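Local coordinates for protein cellulase (Xanthomonas axonopodis pv. citri, PDB 5HOS) that probably hydrolyses internal beta-1,4-glucosidic bonds of cellulose-like glucans, as an endo-beta-1,4-glucanase of glycosyl hydrolase family 5, at residues E251-F256 with N285-Y290. Residues are numbered along the deposited sequence; the frame is centred on the assembly and turned at random.
Sequences ERLRSF and NGMLGY
Leu253 faces Met287 across two helical segments, 251-256 and 285-290, whose axes run nearly parallel, 22° apart, and approach to 10.5 Å, with the CA atoms of these two residues 8.0 Å from each other. At the buried end of the interface Leu253 CD1 presses on Met287 CG at 3.4 Å, tight for two carbons. The two side chains cross at about a right angle, and Met287 SD lies 3.9 Å from the same methyl, Leu253 CD1. Beneath this pair is the wall of the family 5 (beta/alpha)8 barrel: the segments belong to helices 248-262 and 278-293, successive helices of the outer ring with strand 267-273 between them in the chain. Leu253 rests on Leu269 of that strand and Met287 on Phe272, so both side chains fill the layer between helices and barrel. Farther from the barrel, Tyr290 spans from one helix to the other. With its CG anti to the backbone N, the ring reaches across to helix 248-262, where Tyr290 CE2 meets Leu253 CB obliquely at 4.1 Å. Its hydroxyl lands against the backbone of the partner helix, Tyr290 OH lying 3.5 Å from Arg254 CA, with the CB and CG of Arg254 also beside it. The Arg254 chain bends at chi3 (-73°), turning the guanidinium back toward the tyrosine. Arg254 NH1 then sits 3.9 Å from Tyr290 CE1, at the ring edge and near its plane, while CE1 lies over one guanidinium face; the two planes stand 80° apart. No hydrogen bond links the two segments, and Arg254 remains exposed to solvent.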
loop_
_atom_site.group_PDB
_atom_site.type_symbol
_atom_site.label_atom_id
_atom_site.label_comp_id
_atom_site.label_asym_id
_atom_site.label_seq_id
_atom_site.Cartn_x
_atom_site.Cartn_y
_atom_site.Cartn_z
ATOM N N GLU A 251 -5.352 18.469 -7.032
ATOM C CA GLU A 251 -6.110 18.333 -8.275
ATOM C C GLU A 251 -6.307 16.884 -8.710
ATOM O O GLU A 251 -7.379 16.535 -9.193
ATOM C CB GLU A 251 -5.438 19.117 -9.393
ATOM C CG GLU A 251 -5.581 20.625 -9.221
ATOM C CD GLU A 251 -4.520 21.415 -9.961
ATOM O OE1 GLU A 251 -3.876 20.874 -10.882
ATOM O OE2 GLU A 251 -4.325 22.591 -9.610
ATOM N N ARG A 252 -5.277 16.057 -8.528
ATOM C CA ARG A 252 -5.332 14.640 -8.902
ATOM C C ARG A 252 -6.040 13.747 -7.887
ATOM O O ARG A 252 -6.351 12.596 -8.214
ATOM C CB ARG A 252 -3.932 14.108 -9.208
ATOM C CG ARG A 252 -3.395 14.648 -10.521
ATOM C CD ARG A 252 -1.977 14.195 -10.766
ATOM N NE ARG A 252 -1.451 14.643 -12.056
ATOM C CZ ARG A 252 -0.179 14.514 -12.440
ATOM N NH1 ARG A 252 0.720 13.949 -11.639
ATOM N NH2 ARG A 252 0.208 14.961 -13.632
ATOM N N LEU A 253 -6.276 14.262 -6.675
ATOM C CA LEU A 253 -7.118 13.589 -5.676
ATOM C C LEU A 253 -8.584 14.005 -5.705
ATOM O O LEU A 253 -9.430 13.289 -5.161
ATOM C CB LEU A 253 -6.582 13.805 -4.249
ATOM C CG LEU A 253 -5.204 13.231 -3.895
ATOM C CD1 LEU A 253 -4.954 13.331 -2.395
ATOM C CD2 LEU A 253 -5.028 11.786 -4.356
ATOM N N ARG A 254 -8.901 15.136 -6.331
ATOM C CA ARG A 254 -10.235 15.729 -6.163
ATOM C C ARG A 254 -11.410 14.833 -6.615
ATOM O O ARG A 254 -12.345 14.611 -5.837
ATOM C CB ARG A 254 -10.317 17.101 -6.840
ATOM C CG ARG A 254 -11.530 17.908 -6.409
ATOM C CD ARG A 254 -11.526 19.304 -7.022
ATOM N NE ARG A 254 -10.532 20.200 -6.423
ATOM C CZ ARG A 254 -10.614 20.751 -5.207
ATOM N NH1 ARG A 254 -11.646 20.510 -4.386
ATOM N NH2 ARG A 254 -9.640 21.554 -4.796
ATOM N N SER A 255 -11.388 14.335 -7.851
ATOM C CA SER A 255 -12.535 13.535 -8.335
ATOM C C SER A 255 -12.654 12.213 -7.568
ATOM O O SER A 255 -13.756 11.809 -7.212
ATOM C CB SER A 255 -12.524 13.328 -9.856
ATOM O OG SER A 255 -11.400 12.601 -10.301
ATOM N N PHE A 256 -11.526 11.580 -7.257
ATOM C CA PHE A 256 -11.532 10.365 -6.428
ATOM C C PHE A 256 -12.178 10.619 -5.067
ATOM O O PHE A 256 -12.988 9.812 -4.591
ATOM C CB PHE A 256 -10.110 9.825 -6.267
ATOM C CG PHE A 256 -10.026 8.551 -5.473
ATOM C CD1 PHE A 256 -10.587 7.376 -5.952
ATOM C CD2 PHE A 256 -9.392 8.528 -4.235
ATOM C CE1 PHE A 256 -10.517 6.198 -5.215
ATOM C CE2 PHE A 256 -9.310 7.351 -3.493
ATOM C CZ PHE A 256 -9.879 6.188 -3.983
ATOM N N ASN A 285 2.656 19.430 0.808
ATOM C CA ASN A 285 1.931 20.097 1.901
ATOM C C ASN A 285 0.448 20.239 1.625
ATOM O O ASN A 285 -0.389 19.928 2.478
ATOM C CB ASN A 285 2.507 21.499 2.175
ATOM C CG ASN A 285 3.390 21.531 3.397
ATOM O OD1 ASN A 285 2.916 21.296 4.504
ATOM N ND2 ASN A 285 4.679 21.824 3.208
ATOM N N GLY A 286 0.138 20.725 0.427
ATOM C CA GLY A 286 -1.240 20.907 0.010
ATOM C C GLY A 286 -2.022 19.611 -0.019
ATOM O O GLY A 286 -3.157 19.551 0.470
ATOM N N MET A 287 -1.415 18.568 -0.577
ATOM C CA MET A 287 -2.100 17.276 -0.689
ATOM C C MET A 287 -2.362 16.663 0.680
ATOM O O MET A 287 -3.440 16.133 0.921
ATOM C CB MET A 287 -1.306 16.312 -1.562
ATOM C CG MET A 287 -2.099 15.087 -1.992
ATOM S SD MET A 287 -1.227 13.999 -3.133
ATOM C CE MET A 287 0.480 14.181 -2.611
ATOM N N LEU A 288 -1.389 16.758 1.582
ATOM C CA LEU A 288 -1.569 16.259 2.952
ATOM C C LEU A 288 -2.622 17.065 3.714
ATOM O O LEU A 288 -3.439 16.495 4.425
ATOM C CB LEU A 288 -0.236 16.246 3.705
ATOM C CG LEU A 288 0.828 15.322 3.088
ATOM C CD1 LEU A 288 2.175 15.558 3.748
ATOM C CD2 LEU A 288 0.439 13.855 3.173
ATOM N N GLY A 289 -2.615 18.385 3.550
ATOM C CA GLY A 289 -3.663 19.239 4.132
ATOM C C GLY A 289 -5.047 18.949 3.575
ATOM O O GLY A 289 -6.041 18.936 4.310
ATOM N N TYR A 290 -5.106 18.702 2.270
ATOM C CA TYR A 290 -6.357 18.361 1.603
ATOM C C TYR A 290 -6.977 17.088 2.192
ATOM O O TYR A 290 -8.186 17.049 2.472
ATOM C CB TYR A 290 -6.129 18.241 0.090
ATOM C CG TYR A 290 -7.365 17.878 -0.700
ATOM C CD1 TYR A 290 -8.282 18.856 -1.103
ATOM C CD2 TYR A 290 -7.625 16.552 -1.036
ATOM C CE1 TYR A 290 -9.424 18.515 -1.821
ATOM C CE2 TYR A 290 -8.755 16.203 -1.754
ATOM C CZ TYR A 290 -9.653 17.179 -2.145
ATOM O OH TYR A 290 -10.774 16.801 -2.846
#